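Local coordinates for protein SmhB (Serratia marcescens, PDB 6ZZ5) that serves as the B component of Smh, a tripartite alpha-pore-forming toxin, here in its soluble form, and probably inserts into membranes as part of the assembled pore, at residues 111-116 with 286-291; 193-198 with 350-355; 293-298 with 311-316. One frame throughout, in Å; residues are numbered along the deposited sequence. Where two conformers were deposited one is given.

Contact 1. Residues 111-116 with 286-291; sequences DKAKEY and DSLTSE. With EDO (1,2-ethanediol), chain J; EDO (1,2-ethanediol), chain I.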
# COMPACT_ATOMS: atom_id res chain seq x y z
N ASP A 111 1.53 -27.85 -9.16
CA ASP A 111 2.17 -27.12 -10.28
C ASP A 111 1.47 -25.76 -10.43
O ASP A 111 2.15 -24.75 -10.55
CB ASP A 111 2.15 -27.89 -11.61
CG ASP A 111 3.01 -29.14 -11.66
OD1 ASP A 111 3.90 -29.29 -10.79
OD2 ASP A 111 2.75 -29.97 -12.54
N LYS A 112 0.15 -25.70 -10.35
CA LYS A 112 -0.57 -24.41 -10.49
C LYS A 112 -0.22 -23.51 -9.27
O LYS A 112 0.11 -22.32 -9.46
CB LYS A 112 -2.05 -24.69 -10.72
CG LYS A 112 -2.91 -23.44 -10.94
CD LYS A 112 -2.51 -22.69 -12.23
CE LYS A 112 -2.20 -23.59 -13.41
NZ LYS A 112 -2.88 -23.14 -14.64
N ALA A 113 -0.27 -24.02 -8.06
CA ALA A 113 0.10 -23.27 -6.84
C ALA A 113 1.54 -22.75 -7.00
O ALA A 113 1.81 -21.62 -6.59
CB ALA A 113 -0.03 -24.09 -5.58
N LYS A 114 2.46 -23.58 -7.47
CA LYS A 114 3.88 -23.17 -7.66
C LYS A 114 3.99 -22.02 -8.67
O LYS A 114 4.86 -21.15 -8.50
CB LYS A 114 4.73 -24.32 -8.17
CG LYS A 114 5.15 -25.29 -7.08
CD LYS A 114 6.06 -26.39 -7.58
CE LYS A 114 5.32 -27.70 -7.77
NZ LYS A 114 6.18 -28.72 -8.41
N GLU A 115 3.17 -22.02 -9.72
CA GLU A 115 3.17 -20.93 -10.72
C GLU A 115 2.68 -19.66 -10.00
O GLU A 115 3.25 -18.59 -10.22
CB GLU A 115 2.35 -21.40 -11.92
CG GLU A 115 2.05 -20.35 -12.94
CD GLU A 115 0.98 -20.81 -13.97
OE1 GLU A 115 1.01 -21.99 -14.43
OE2 GLU A 115 0.10 -19.98 -14.29
N TYR A 116 1.66 -19.75 -9.16
CA TYR A 116 1.11 -18.56 -8.45
C TYR A 116 2.14 -18.07 -7.42
O TYR A 116 2.29 -16.87 -7.23
CB TYR A 116 -0.26 -18.85 -7.84
CG TYR A 116 -1.36 -19.11 -8.84
CD1 TYR A 116 -1.29 -18.59 -10.12
CD2 TYR A 116 -2.48 -19.87 -8.51
CE1 TYR A 116 -2.30 -18.80 -11.05
CE2 TYR A 116 -3.51 -20.08 -9.44
CZ TYR A 116 -3.43 -19.51 -10.70
OH TYR A 116 -4.38 -19.72 -11.66
N ASP A 286 4.20 -20.30 -0.30
CA ASP A 286 5.20 -21.35 -0.02
C ASP A 286 4.58 -22.43 0.88
O ASP A 286 4.85 -23.63 0.65
CB ASP A 286 6.48 -20.78 0.59
CG ASP A 286 7.59 -21.82 0.56
OD1 ASP A 286 7.93 -22.27 -0.55
OD2 ASP A 286 8.05 -22.21 1.64
N SER A 287 3.83 -22.02 1.90
CA SER A 287 3.26 -22.98 2.88
C SER A 287 2.23 -23.85 2.15
O SER A 287 2.18 -25.04 2.43
CB SER A 287 2.70 -22.34 4.11
OG SER A 287 1.49 -21.65 3.82
N LEU A 288 1.45 -23.27 1.24
CA LEU A 288 0.44 -24.00 0.47
C LEU A 288 1.14 -24.97 -0.49
O LEU A 288 0.78 -26.15 -0.47
CB LEU A 288 -0.48 -23.02 -0.27
CG LEU A 288 -1.51 -23.66 -1.20
CD1 LEU A 288 -2.50 -24.46 -0.32
CD2 LEU A 288 -2.21 -22.62 -2.05
N THR A 289 2.10 -24.54 -1.30
CA THR A 289 2.78 -25.45 -2.27
C THR A 289 3.51 -26.58 -1.53
O THR A 289 3.43 -27.74 -1.98
CB THR A 289 3.70 -24.67 -3.21
OG1 THR A 289 4.62 -23.99 -2.37
CG2 THR A 289 2.96 -23.67 -4.03
N SER A 290 4.16 -26.27 -0.42
CA SER A 290 4.85 -27.27 0.43
C SER A 290 3.84 -28.32 0.90
O SER A 290 4.18 -29.54 0.84
CB SER A 290 5.51 -26.63 1.60
OG SER A 290 6.69 -25.98 1.20
N GLU A 291 2.67 -27.87 1.36
CA GLU A 291 1.65 -28.83 1.80
C GLU A 291 1.26 -29.73 0.61
O GLU A 291 1.18 -30.99 0.78
CB GLU A 291 0.43 -28.17 2.43
CG GLU A 291 -0.51 -29.22 2.99
CD GLU A 291 -1.79 -28.81 3.72
OE1 GLU A 291 -1.87 -27.67 4.27
OE2 GLU A 291 -2.72 -29.66 3.77
C1 EDO J . -5.01 -28.18 7.39
O1 EDO J . -5.61 -26.90 7.40
C2 EDO J . -3.79 -28.18 6.56
O2 EDO J . -3.95 -27.31 5.45
C1 EDO I . -5.51 -28.72 1.57
O1 EDO I . -5.47 -28.57 2.98
C2 EDO I . -4.69 -27.70 0.89
O2 EDO I . -5.16 -26.39 1.15
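Ala113 and Thr289 bring helices 99-151 and 252-300 together: their CA atoms are 5.7 Å apart where the short axes of the two segments, nearly antiparallel at 160°, approach to 9.1 Å. Small side chains permit this closeness. The methyl carbon CG2 of Thr289 meets CB of Ala113 at 3.4 Å, tighter than usual for two carbons, and also lies close to the backbone between Ala113 and Lys114. The threonine torsion sets this up: with chi1 at 57°, CG2 lies anti to the carbonyl carbon and faces helix 99-151, whereas OG1 sits between backbone N and C. That hydroxyl lies within hydrogen-bonding reach of two acceptors, Gln117 OE1 on the facing helix and Trp285 O on its own, which must share its one proton. Gln117 also gives its NE2 to Asp286 OD1, so a single amide ties two residues of helix 252-300 to the partner helix. At the margin, the aliphatic part of Lys114 crosses the threonine obliquely, CG to CG2 at 4.1 Å. The chain then bends at chi3 and carries NZ of Lys114 to 3.3 Å from Asp111 OD1, a salt bridge whose hydrogen bond is weak, and to a long, weak ion pair with Glu293. On another side of helix 252-300, Glu291 OE2 accepts a 3.1 Å hydrogen bond from O1 of the ethanediol of chain I. This tight antiparallel pairing belongs to the long helical bundle of the alpha-pore-forming toxins. Helix 44-92 packs against Leu288 and Tyr116, with Asp81 hydrogen-bonded to the hydroxyl of Tyr116, while helix 4-30 lies beside Ser287 and Glu291.

Contact 2. Residues 193-198 with 350-355; sequences VTAIGA and ADFVKR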
# COMPACT_ATOMS: atom_id res chain seq x y z
N VAL A 193 -12.60 5.85 0.21
CA VAL A 193 -12.68 7.23 -0.33
C VAL A 193 -11.33 7.90 -0.08
O VAL A 193 -10.84 7.80 1.11
CB VAL A 193 -13.78 8.03 0.38
CG1 VAL A 193 -13.84 9.44 -0.17
CG2 VAL A 193 -15.12 7.34 0.24
N THR A 194 -10.81 8.63 -1.06
CA THR A 194 -9.44 9.19 -0.99
C THR A 194 -9.48 10.64 -1.42
O THR A 194 -10.41 11.08 -2.14
CB THR A 194 -8.40 8.39 -1.80
OG1 THR A 194 -8.67 8.50 -3.20
CG2 THR A 194 -8.41 6.93 -1.46
N ALA A 195 -8.51 11.38 -0.89
CA ALA A 195 -8.34 12.80 -1.17
C ALA A 195 -6.89 13.14 -0.97
O ALA A 195 -6.21 12.48 -0.13
CB ALA A 195 -9.24 13.62 -0.29
N ILE A 196 -6.42 14.02 -1.83
CA ILE A 196 -5.01 14.51 -1.80
C ILE A 196 -5.02 16.01 -1.57
O ILE A 196 -5.79 16.72 -2.21
CB ILE A 196 -4.36 14.10 -3.14
CG1 ILE A 196 -4.15 12.58 -3.15
CG2 ILE A 196 -3.05 14.85 -3.33
CD1 ILE A 196 -4.03 11.99 -4.53
N GLY A 197 -4.16 16.51 -0.67
CA GLY A 197 -4.11 17.96 -0.44
C GLY A 197 -2.82 18.34 0.28
O GLY A 197 -2.06 17.47 0.67
N ALA A 198 -2.66 19.63 0.54
CA ALA A 198 -1.42 20.16 1.16
C ALA A 198 -1.21 19.59 2.57
O ALA A 198 -2.16 19.44 3.33
CB ALA A 198 -1.43 21.66 1.14
N ALA A 350 -5.69 18.48 5.87
CA ALA A 350 -6.28 18.52 7.24
C ALA A 350 -7.58 19.35 7.29
O ALA A 350 -8.53 18.91 7.96
CB ALA A 350 -5.29 19.06 8.25
N ASP A 351 -7.65 20.48 6.59
CA ASP A 351 -8.88 21.32 6.53
C ASP A 351 -10.00 20.52 5.86
O ASP A 351 -11.11 20.52 6.37
CB ASP A 351 -8.58 22.62 5.78
CG ASP A 351 -9.69 23.64 5.82
OD1 ASP A 351 -10.50 23.61 6.76
OD2 ASP A 351 -9.72 24.45 4.91
N PHE A 352 -9.71 19.83 4.76
CA PHE A 352 -10.71 19.04 4.01
C PHE A 352 -11.28 17.93 4.91
O PHE A 352 -12.48 17.72 4.96
CB PHE A 352 -10.06 18.37 2.80
CG PHE A 352 -11.02 17.59 1.96
CD1 PHE A 352 -11.87 18.25 1.07
CD2 PHE A 352 -11.02 16.19 2.02
CE1 PHE A 352 -12.75 17.50 0.29
CE2 PHE A 352 -11.87 15.46 1.21
CZ PHE A 352 -12.75 16.13 0.37
N VAL A 353 -10.40 17.20 5.58
CA VAL A 353 -10.81 16.10 6.48
C VAL A 353 -11.55 16.68 7.68
O VAL A 353 -12.55 16.07 8.09
CB VAL A 353 -9.62 15.19 6.83
CG1 VAL A 353 -9.98 14.22 7.94
CG2 VAL A 353 -9.13 14.47 5.59
N LYS A 354 -11.12 17.83 8.20
CA LYS A 354 -11.83 18.44 9.35
C LYS A 354 -13.27 18.78 8.94
O LYS A 354 -14.19 18.44 9.68
CB LYS A 354 -11.08 19.65 9.88
CG LYS A 354 -11.58 20.21 11.21
CD LYS A 354 -10.47 21.06 11.83
CE LYS A 354 -10.94 22.39 12.39
NZ LYS A 354 -11.58 22.19 13.71
N ARG A 355 -13.48 19.33 7.75
CA ARG A 355 -14.86 19.61 7.25
C ARG A 355 -15.66 18.32 7.12
O ARG A 355 -16.82 18.33 7.49
CB ARG A 355 -14.82 20.34 5.91
CG ARG A 355 -14.46 21.81 6.09
CD ARG A 355 -13.83 22.36 4.84
NE ARG A 355 -13.26 23.66 5.07
CZ ARG A 355 -13.85 24.81 4.81
NH1 ARG A 355 -15.06 24.85 4.27
NH2 ARG A 355 -13.20 25.93 5.07
O HOH W 1 -2.82 19.50 6.00
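The carbonyl oxygen Ala198 O accepts a hydrogen bond of 2.8 Å from a water, and the same water accepts one of 3.0 Å from Ala350 N. The direct distance from Ala198 O to Ala350 N is 4.5 Å, so the water joins the loop just after strand 191-196 to the first turn of helix 349-359. An amide there has no carbonyl one turn back within the helix, and the water supplies its acceptor. The neighbouring amide of Asp351 is met by Ser348 OG. Further along, the touch is apolar: CE2 of Phe352 comes to 3.5 Å from CB of Ala195, and CD2 of the same ring follows at 3.9 Å from that methyl. Phe352 places CG anti to its backbone N (chi1 -178°), which extends the ring from the helix toward the strand; CE2 and, less closely, CD2 do the touching, and the methyl comes in obliquely. Gln347 also packs on this ring. Ala195 is held in the small mixed sheet by backbone hydrogen bonding with Ala217, and Val353 packs on that same alanine of strand 216-221 and on Leu237 of helix 230-245. The C-terminal helix thus lies against the sheet, consistent with the beta-containing head of ClyA-like toxins. One turn on, in the conformer given for Asp351, one of two, Arg355 NE can pair with Asp351 OD1 at 3.2 Å. Across strand and helix, the chemistry therefore implies a methyl-to-ring touch with one water-mediated link at its end, and no direct polar bond between the two.

Contact 3. Residues 293-298 with 311-316; sequences ETLNAN and QLFLTA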
# COMPACT_ATOMS: atom_id res chain seq x y z
N GLU A 293 2.74 -30.49 -2.20
CA GLU A 293 3.86 -31.37 -2.60
C GLU A 293 4.00 -32.51 -1.59
O GLU A 293 4.21 -33.63 -2.02
CB GLU A 293 5.17 -30.59 -2.74
CG GLU A 293 5.19 -29.74 -4.00
CD GLU A 293 6.25 -28.65 -4.10
OE1 GLU A 293 7.10 -28.60 -3.21
OE2 GLU A 293 6.19 -27.84 -5.06
N THR A 294 3.88 -32.22 -0.29
CA THR A 294 3.97 -33.26 0.76
C THR A 294 2.84 -34.29 0.61
O THR A 294 3.14 -35.52 0.73
CB THR A 294 4.04 -32.63 2.15
OG1 THR A 294 5.15 -31.74 2.07
CG2 THR A 294 4.35 -33.65 3.23
N LEU A 295 1.62 -33.85 0.36
CA LEU A 295 0.49 -34.76 0.13
C LEU A 295 0.81 -35.69 -1.03
O LEU A 295 0.57 -36.93 -0.93
CB LEU A 295 -0.79 -33.97 -0.11
CG LEU A 295 -1.30 -33.15 1.09
CD1 LEU A 295 -2.40 -32.22 0.65
CD2 LEU A 295 -1.80 -34.03 2.24
N ASN A 296 1.29 -35.13 -2.14
CA ASN A 296 1.61 -35.86 -3.40
C ASN A 296 2.66 -36.95 -3.12
O ASN A 296 2.43 -38.09 -3.44
CB ASN A 296 2.08 -34.88 -4.49
CG ASN A 296 2.07 -35.55 -5.85
OD1 ASN A 296 1.67 -36.70 -5.98
ND2 ASN A 296 2.36 -34.81 -6.89
N ALA A 297 3.77 -36.59 -2.48
CA ALA A 297 4.86 -37.52 -2.08
C ALA A 297 4.31 -38.59 -1.12
O ALA A 297 4.60 -39.80 -1.32
CB ALA A 297 6.05 -36.73 -1.48
N ASN A 298 3.48 -38.19 -0.17
CA ASN A 298 2.99 -39.08 0.90
C ASN A 298 2.00 -40.10 0.31
O ASN A 298 1.99 -41.29 0.71
CB ASN A 298 2.43 -38.27 2.07
CG ASN A 298 3.54 -37.81 3.00
OD1 ASN A 298 4.65 -38.30 2.90
ND2 ASN A 298 3.28 -36.83 3.85
N GLN A 311 -11.05 -36.98 3.38
CA GLN A 311 -11.28 -36.28 4.67
C GLN A 311 -10.75 -34.85 4.53
O GLN A 311 -11.47 -33.88 4.87
CB GLN A 311 -10.62 -37.00 5.85
CG GLN A 311 -10.95 -36.47 7.26
CD GLN A 311 -10.35 -35.13 7.70
OE1 GLN A 311 -9.20 -34.78 7.36
NE2 GLN A 311 -11.13 -34.35 8.46
N LEU A 312 -9.51 -34.70 4.05
CA LEU A 312 -8.82 -33.40 4.07
C LEU A 312 -9.52 -32.42 3.13
O LEU A 312 -9.77 -31.27 3.54
CB LEU A 312 -7.38 -33.62 3.65
CG LEU A 312 -6.55 -32.33 3.63
CD1 LEU A 312 -6.37 -31.81 5.03
CD2 LEU A 312 -5.21 -32.61 3.00
N PHE A 313 -9.86 -32.86 1.94
CA PHE A 313 -10.45 -31.98 0.90
C PHE A 313 -11.94 -31.75 1.19
O PHE A 313 -12.40 -30.63 0.92
CB PHE A 313 -10.15 -32.51 -0.49
CG PHE A 313 -8.76 -32.13 -0.93
CD1 PHE A 313 -8.52 -30.90 -1.50
CD2 PHE A 313 -7.68 -32.97 -0.73
CE1 PHE A 313 -7.24 -30.56 -1.92
CE2 PHE A 313 -6.40 -32.60 -1.10
CZ PHE A 313 -6.17 -31.39 -1.70
N LEU A 314 -12.69 -32.71 1.70
CA LEU A 314 -14.09 -32.39 2.09
C LEU A 314 -14.06 -31.36 3.21
O LEU A 314 -14.69 -30.36 3.05
CB LEU A 314 -14.86 -33.64 2.50
CG LEU A 314 -15.18 -34.64 1.38
CD1 LEU A 314 -15.62 -35.98 1.95
CD2 LEU A 314 -16.26 -34.10 0.47
N THR A 315 -13.29 -31.57 4.30
CA THR A 315 -13.17 -30.61 5.42
C THR A 315 -12.70 -29.23 4.91
O THR A 315 -13.31 -28.18 5.34
CB THR A 315 -12.32 -31.22 6.54
OG1 THR A 315 -13.02 -32.43 6.84
CG2 THR A 315 -12.20 -30.34 7.77
N ALA A 316 -11.62 -29.17 4.14
CA ALA A 316 -11.13 -27.89 3.61
C ALA A 316 -12.30 -27.11 2.96
O ALA A 316 -12.53 -25.93 3.33
CB ALA A 316 -10.04 -28.09 2.60
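Leu295 and Leu312 meet tip to tip although their CA atoms are 10.2 Å apart. Leu295 holds CG anti to its carbonyl carbon (chi1 -66°), with CD1 in turn anti to CA, so this branch is the far end of an extended side chain. Leu312 makes its reach by a different route: CG is anti to the backbone N (chi1 180°), and CD2 is the branch that continues away from CA. CD2 of Leu312 rests against both methyls of the opposing leucine, 3.7 Å from CD1 of Leu295 and 3.8 Å from its CD2. The two segments belong to a helical hairpin in which the long helix 252-300 turns through a short loop into helix 306-319, at one end of the elongated bundle. Inside the turn, Ile304 packs on Leu295, and its backbone is hydrogen-bonded to that of Asn298. Phe313 leaves its helix to the side of this line and swings its ring inward, CE2 of Phe313 coming to 4.4 Å from CD1 of Leu295. Its ring also packs on Gln86 and Ile89 of helix 44-92 and on Leu106 of helix 99-151, so helix 306-319 is anchored to the main bundle as well as to the preceding helix. Away from the hairpin interior, Thr315 folds its hydroxyl back along its own helix: OG1 of Thr315 donates to Gln311 O at 2.9 Å, while Thr315 N reaches the same oxygen from the opposite face of its plane, giving that carbonyl two donors.

How the contacts relate
From the N terminus, contact 1 opens on helix 99-151 and closes on helix 252-300 after 169 intervening residues, pairing two long helices of the bundle. Contact 2 opens within that span, on strand 191-196, and closes near the C terminus on helix 349-359, so the two loops cross although their centres are about 42 Å apart. Contact 3 then closes a short hairpin of 12 intervening residues, after contact 1 and wholly within the span of contact 2. Contacts 1 and 3 share helix 252-300 and touch, Glu291 packing on Leu312, with centres about 13 Å apart. Contact 2 lies on the opposite side of the chain's centre, joining the C-terminal helix to the sheet.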